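Side-chain contacts in acetylene hydratase (Pelobacter acetylenicus, PDB 2E7Z), which catalyses the non-redox hydration of acetylene to acetaldehyde, using a tungsten bis(molybdopterin guanine dinucleotide) cofactor and carrying a [4Fe-4S] cluster: residues Tyr380-Asn383 and Met384-Met388; Gln113-Tyr116 and Gly117-Arg120. All blocks are in the same frame, centred on the assembly; numbering follows the deposited sequence.

Interaction 1 of 2, residues Tyr380-Asn383 and Met384-Met388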
ATOM      1  N   TYR A 380       9.043 -19.351   2.808  1.00 12.95           N
ATOM      2  CA  TYR A 380       8.073 -18.306   3.097  1.00 12.60           C
ATOM      3  C   TYR A 380       8.613 -16.985   2.549  1.00 12.86           C
ATOM      4  O   TYR A 380       9.282 -16.240   3.260  1.00 13.59           O
ATOM      5  CB  TYR A 380       7.823 -18.190   4.609  1.00 13.42           C
ATOM      6  CG  TYR A 380       7.160 -19.414   5.182  1.00 12.65           C
ATOM      7  CD1 TYR A 380       5.785 -19.594   5.074  1.00 13.29           C
ATOM      8  CD2 TYR A 380       7.916 -20.406   5.816  1.00 15.58           C
ATOM      9  CE1 TYR A 380       5.164 -20.686   5.617  1.00 14.20           C
ATOM     10  CE2 TYR A 380       7.298 -21.540   6.344  1.00 15.67           C
ATOM     11  CZ  TYR A 380       5.917 -21.664   6.231  1.00 15.36           C
ATOM     12  OH  TYR A 380       5.239 -22.724   6.759  1.00 18.01           O
ATOM     13  N   PHE A 381       8.320 -16.691   1.288  1.00 11.63           N
ATOM     14  CA  PHE A 381       8.869 -15.550   0.582  1.00 11.57           C
ATOM     15  C   PHE A 381       7.926 -14.422   0.917  1.00 10.87           C
ATOM     16  O   PHE A 381       6.809 -14.355   0.431  1.00 10.87           O
ATOM     17  CB  PHE A 381       8.903 -15.873  -0.918  1.00 11.40           C
ATOM     18  CG  PHE A 381       9.281 -14.727  -1.816  1.00 12.56           C
ATOM     19  CD1 PHE A 381      10.040 -13.650  -1.384  1.00 12.90           C
ATOM     20  CD2 PHE A 381       8.905 -14.769  -3.165  1.00 12.89           C
ATOM     21  CE1 PHE A 381      10.368 -12.619  -2.264  1.00 12.82           C
ATOM     22  CE2 PHE A 381       9.247 -13.750  -4.053  1.00 14.12           C
ATOM     23  CZ  PHE A 381       9.990 -12.674  -3.604  1.00 13.43           C
ATOM     24  N   HIS A 382       8.386 -13.530   1.799  1.00 10.39           N
ATOM     25  CA  HIS A 382       7.593 -12.379   2.253  1.00  9.69           C
ATOM     26  C   HIS A 382       7.732 -11.318   1.172  1.00  9.57           C
ATOM     27  O   HIS A 382       8.499 -10.371   1.315  1.00  9.82           O
ATOM     28  CB  HIS A 382       8.119 -11.879   3.593  1.00 10.19           C
ATOM     29  CG  HIS A 382       7.295 -10.789   4.185  1.00  9.65           C
ATOM     30  ND1 HIS A 382       7.578  -9.457   3.974  1.00  8.41           N
ATOM     31  CD2 HIS A 382       6.201 -10.832   4.983  1.00  8.43           C
ATOM     32  CE1 HIS A 382       6.706  -8.723   4.653  1.00  8.61           C
ATOM     33  NE2 HIS A 382       5.852  -9.531   5.259  1.00  8.75           N
ATOM     34  N   ASN A 383       6.985 -11.493   0.083  1.00  9.31           N
ATOM     35  CA  ASN A 383       7.108 -10.606  -1.069  1.00  9.85           C
ATOM     36  C   ASN A 383       6.282  -9.341  -0.878  1.00  9.51           C
ATOM     37  O   ASN A 383       5.042  -9.362  -0.948  1.00  9.87           O
ATOM     38  CB  ASN A 383       6.682 -11.423  -2.289  1.00 10.33           C
ATOM     39  CG  ASN A 383       7.004 -10.765  -3.650  1.00 11.54           C
ATOM     40  OD1 ASN A 383       6.445 -11.201  -4.654  1.00 13.80           O
ATOM     41  ND2 ASN A 383       7.874  -9.762  -3.701  1.00 11.16           N
ATOM     42  N   MET A 384       7.001  -8.239  -0.621  1.00  9.00           N
ATOM     43  CA  MET A 384       6.454  -6.889  -0.340  1.00  9.33           C
ATOM     44  C   MET A 384       5.792  -6.866   1.035  1.00  9.06           C
ATOM     45  O   MET A 384       6.394  -6.353   1.985  1.00  8.44           O
ATOM     46  CB  MET A 384       5.514  -6.393  -1.472  1.00  9.96           C
ATOM     47  CG  MET A 384       6.052  -6.592  -2.916  1.00 10.76           C
ATOM     48  SD  MET A 384       7.727  -5.954  -3.207  1.00 11.31           S
ATOM     49  CE  MET A 384       7.335  -4.210  -3.511  1.00 13.70           C
ATOM     50  N   GLY A 385       4.608  -7.476   1.153  1.00  8.65           N
ATOM     51  CA  GLY A 385       3.914  -7.649   2.449  1.00  8.65           C
ATOM     52  C   GLY A 385       3.139  -8.931   2.282  1.00  9.03           C
ATOM     53  O   GLY A 385       2.480  -9.094   1.254  1.00 10.60           O
ATOM     54  N   ALA A 386       3.259  -9.869   3.225  1.00  8.54           N
ATOM     55  CA  ALA A 386       2.702 -11.195   3.001  1.00  9.27           C
ATOM     56  C   ALA A 386       2.334 -11.886   4.279  1.00  8.81           C
ATOM     57  O   ALA A 386       2.816 -11.555   5.371  1.00  9.13           O
ATOM     58  CB  ALA A 386       3.703 -12.074   2.203  1.00  9.49           C
ATOM     59  N   PHE A 387       1.484 -12.891   4.107  1.00  8.56           N
ATOM     60  CA  PHE A 387       1.021 -13.775   5.192  1.00  8.50           C
ATOM     61  C   PHE A 387       0.280 -12.892   6.184  1.00  8.04           C
ATOM     62  O   PHE A 387       0.722 -12.620   7.315  1.00  8.57           O
ATOM     63  CB  PHE A 387       2.166 -14.576   5.820  1.00  8.93           C
ATOM     64  CG  PHE A 387       3.142 -15.110   4.800  1.00  8.81           C
ATOM     65  CD1 PHE A 387       2.697 -15.915   3.761  1.00 10.66           C
ATOM     66  CD2 PHE A 387       4.499 -14.822   4.858  1.00 10.50           C
ATOM     67  CE1 PHE A 387       3.567 -16.396   2.792  1.00 11.53           C
ATOM     68  CE2 PHE A 387       5.394 -15.344   3.890  1.00 12.08           C
ATOM     69  CZ  PHE A 387       4.904 -16.126   2.856  1.00 11.25           C
ATOM     70  N   MET A 388      -0.857 -12.396   5.725  1.00  7.79           N
ATOM     71  CA  MET A 388      -1.526 -11.292   6.408  1.00  7.80           C
ATOM     72  C   MET A 388      -2.901 -11.652   6.905  1.00  7.80           C
ATOM     73  O   MET A 388      -3.711 -12.317   6.225  1.00  8.71           O
ATOM     74  CB  MET A 388      -1.659 -10.088   5.460  1.00  9.35           C
ATOM     75  CG  MET A 388      -0.362  -9.695   4.759  1.00  8.62           C
ATOM     76  SD  MET A 388      -0.510  -8.176   3.786  1.00 10.53           S
ATOM     77  CE  MET A 388      -1.291  -8.796   2.268  1.00 10.63           C
TER
HETATM   78  O   HOH W   1       8.944  -7.175   2.710  1.00  9.27           O
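Tyr-380 meets Phe-387 in a T-shaped aromatic contact across a buried chain reversal, in the loop between helices 369-376 and 391-400. The edge of the Tyr-380 ring addresses the face of Phe-387, with centroids 5.8 Å apart and planes at 85°; beside it, Tyr-380 CB rests 3.8 Å from Phe-387 CE2. The opposite face of Phe-387 carries the methyl of Ala-386 above its centre, so the phenyl is sandwiched, and Tyr-362 and His-340 add further aromatic neighbours. His-382 is the centre of an inverse gamma turn, whose weak bond runs from Asn-383 N to Phe-381 O (2.9 Å). With CG anti to the backbone N (chi1 -175°), the imidazole swings over the chain that follows: one face receives Gly-385 C and Ala-386 N. In the plane of this ring a water lies 2.9 Å from His-382 ND1 and donates to Met-384 O at 2.8 Å, tying the imidazole to the returning backbone. Asn-383 runs alongside Met-384, ND2 to CG 3.7 Å, its amide being held by Tyr-153 N and Glu-470 O. Between nearest atoms, the Met-384 side chain comes to about 11 Å from the tungsten ion and about 9 Å from that of Asp-10, the active-site residue.

Interaction 2 of 2, residues Gln113-Tyr116 and Gly117-Arg120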
ATOM      1  N   GLN A 113      11.464   1.437   7.910  1.00  6.71           N
ATOM      2  CA  GLN A 113      12.651   0.852   7.250  1.00  6.51           C
ATOM      3  C   GLN A 113      13.753   0.639   8.284  1.00  7.00           C
ATOM      4  O   GLN A 113      14.921   1.030   8.059  1.00  7.52           O
ATOM      5  CB  GLN A 113      13.086   1.713   6.069  1.00  6.23           C
ATOM      6  CG  GLN A 113      11.962   1.767   5.082  1.00  8.46           C
ATOM      7  CD  GLN A 113      12.379   2.143   3.671  1.00  8.13           C
ATOM      8  OE1 GLN A 113      13.383   1.642   3.126  1.00  9.35           O
ATOM      9  NE2 GLN A 113      11.581   2.986   3.051  1.00  7.61           N
ATOM     10  N   SER A 114      13.373  -0.044   9.378  1.00  6.37           N
ATOM     11  CA  SER A 114      14.249  -0.180  10.523  1.00  7.21           C
ATOM     12  C   SER A 114      14.249  -1.538  11.204  1.00  6.73           C
ATOM     13  O   SER A 114      15.084  -1.741  12.069  1.00  7.56           O
ATOM     14  CB  SER A 114      13.906   0.880  11.580  1.00  7.53           C
ATOM     15  OG  SER A 114      14.272   2.165  11.101  1.00  7.53           O
ATOM     16  N   GLU A 115      13.369  -2.479  10.822  1.00  6.93           N
ATOM     17  CA  GLU A 115      13.316  -3.723  11.598  1.00  6.92           C
ATOM     18  C   GLU A 115      13.846  -4.956  10.865  1.00  6.94           C
ATOM     19  O   GLU A 115      14.193  -5.925  11.528  1.00  7.09           O
ATOM     20  CB  GLU A 115      11.944  -3.966  12.241  1.00  7.46           C
ATOM     21  CG  GLU A 115      10.701  -3.913  11.341  1.00  7.75           C
ATOM     22  CD  GLU A 115      10.400  -5.166  10.531  1.00  7.60           C
ATOM     23  OE1 GLU A 115      10.900  -6.292  10.826  1.00  7.56           O
ATOM     24  OE2 GLU A 115       9.583  -5.047   9.576  1.00  8.77           O
ATOM     25  N   TYR A 116      13.917  -4.940   9.529  1.00  6.77           N
ATOM     26  CA  TYR A 116      14.689  -5.931   8.776  1.00  7.61           C
ATOM     27  C   TYR A 116      14.199  -7.364   8.996  1.00  7.50           C
ATOM     28  O   TYR A 116      14.957  -8.316   8.819  1.00  9.43           O
ATOM     29  CB  TYR A 116      16.188  -5.817   9.065  1.00  7.57           C
ATOM     30  CG  TYR A 116      16.745  -4.462   8.701  1.00  6.73           C
ATOM     31  CD1 TYR A 116      17.095  -4.173   7.393  1.00  8.13           C
ATOM     32  CD2 TYR A 116      16.852  -3.449   9.659  1.00  6.92           C
ATOM     33  CE1 TYR A 116      17.587  -2.922   7.035  1.00  7.30           C
ATOM     34  CE2 TYR A 116      17.320  -2.169   9.316  1.00  7.30           C
ATOM     35  CZ  TYR A 116      17.672  -1.921   7.985  1.00  7.65           C
ATOM     36  OH  TYR A 116      18.134  -0.689   7.593  1.00  8.40           O
ATOM     37  N   GLY A 117      12.921  -7.528   9.321  1.00  7.22           N
ATOM     38  CA  GLY A 117      12.333  -8.858   9.564  1.00  7.59           C
ATOM     39  C   GLY A 117      12.124  -9.194  11.022  1.00  7.06           C
ATOM     40  O   GLY A 117      11.476 -10.220  11.345  1.00  7.59           O
ATOM     41  N   THR A 118      12.659  -8.358  11.926  1.00  6.92           N
ATOM     42  CA  THR A 118      12.563  -8.693  13.331  1.00  7.04           C
ATOM     43  C   THR A 118      11.163  -8.509  13.922  1.00  6.80           C
ATOM     44  O   THR A 118      10.878  -9.088  14.967  1.00  7.14           O
ATOM     45  CB  THR A 118      13.604  -7.930  14.189  1.00  7.19           C
ATOM     46  OG1 THR A 118      13.390  -6.519  14.096  1.00  7.28           O
ATOM     47  CG2 THR A 118      15.021  -8.279  13.745  1.00  7.45           C
ATOM     48  N   LEU A 119      10.287  -7.748  13.251  1.00  6.48           N
ATOM     49  CA  LEU A 119       8.937  -7.627  13.746  1.00  7.09           C
ATOM     50  C   LEU A 119       8.171  -8.935  13.612  1.00  7.15           C
ATOM     51  O   LEU A 119       7.619  -9.415  14.580  1.00  7.12           O
ATOM     52  CB  LEU A 119       8.229  -6.432  13.073  1.00  7.02           C
ATOM     53  CG  LEU A 119       6.805  -6.112  13.542  1.00  7.22           C
ATOM     54  CD1 LEU A 119       5.688  -6.995  12.923  1.00  8.71           C
ATOM     55  CD2 LEU A 119       6.666  -6.027  15.079  1.00  7.86           C
ATOM     56  N   ARG A 120       8.163  -9.517  12.415  1.00  6.69           N
ATOM     57  CA  ARG A 120       7.481 -10.812  12.289  1.00  6.62           C
ATOM     58  C   ARG A 120       8.252 -11.896  13.064  1.00  6.78           C
ATOM     59  O   ARG A 120       7.651 -12.835  13.561  1.00  7.34           O
ATOM     60  CB  ARG A 120       7.282 -11.251  10.835  1.00  8.12           C
ATOM     61  CG  ARG A 120       6.337 -10.339  10.071  1.00  7.42           C
ATOM     62  CD  ARG A 120       4.896 -10.314  10.595  1.00  8.12           C
ATOM     63  NE  ARG A 120       4.105 -11.553  10.481  1.00  7.99           N
ATOM     64  CZ  ARG A 120       3.397 -11.867   9.403  1.00  8.14           C
ATOM     65  NH1 ARG A 120       3.476 -11.152   8.280  1.00  8.06           N
ATOM     66  NH2 ARG A 120       2.676 -12.991   9.440  1.00  9.06           N
TER
HETATM   67  O   HOH W   2       9.025  -8.110   9.910  1.00  7.01           O
HETATM   68  O   HOH W   3      11.124  -5.709   7.340  1.00  9.17           O
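The carboxylate of Glu-115 is flanked on both faces by the chain that follows it. Leu-119 N reaches OE1 from above one face, well out of the carboxylate plane, and Leu-119 CB packs on that same face, 3.6 Å from Glu-115 CD. Gly-117 N lies on the opposite face, 2.8 Å from Glu-115 OE1, in a bond that is weak because its N-H...O angle is only 129°. By contrast, the Leu-119 N to Glu-115 OE1 bond, 2.9 Å long, is nearly straight at 174°. One water, nearer the plane, donates to OE1 and accepts from Arg-120 N, bridging the carboxylate to the next amide of the helix. A second water sits over the Gly-117 face, donating to OE2 and accepting a weak bond from Gly-117 N; OE2 also takes a hydrogen bond from Gln-107 NE2. Glu-115 CG lies between the backbone N and the carbonyl carbon, and a bend at chi2 (81°) then brings the acid back over the turn.

That turn is a type I' beta turn from Glu-115 to Thr-118, which places Gly-117 at the N-cap of helix 118-126. Its closing carbonyl, Glu-115 O, accepts twice: from Thr-118 N at 2.9 Å, above the carbonyl plane, and from Thr-118 OG1 at 2.8 Å, tilted only slightly from it. The hydroxyl therefore fastens the first helical residue to the turn through its side chain as well as its backbone.

OE2 of Glu-109, a cofactor-binding residue, accepts from the backbone N of Ser-114 and Glu-115, consistent with fixing the backbone from which this acid springs. An acid set against the amides of the first helical turn should be stabilised as the anion, although the Glu-109 carboxylate, if charged, would oppose this.

Overall arrangement
Interaction 2 precedes interaction 1 along the chain, and their centres lie 13 Å apart on the same side of the chain's centre, both within the molybdopterin oxidoreductase region. They belong to different elements: 113-120 leads from strand 103-107 of the mixed sheet into helix 118-126, whereas 380-388 is a loop between helices 369-376 and 391-400. Arg-120 joins them directly, its NH1 3.0 Å from Ala-386 O and its NH2 2.9 Å from Phe-387 O, both probable hydrogen bonds. One guanidinium group thus ties the start of helix 118-126 to a loop some 260 residues later. Both lie near cofactor-binding Glu-109: between nearest side-chain atoms, Glu-115 is about 3 Å and His-382 about 7 Å away.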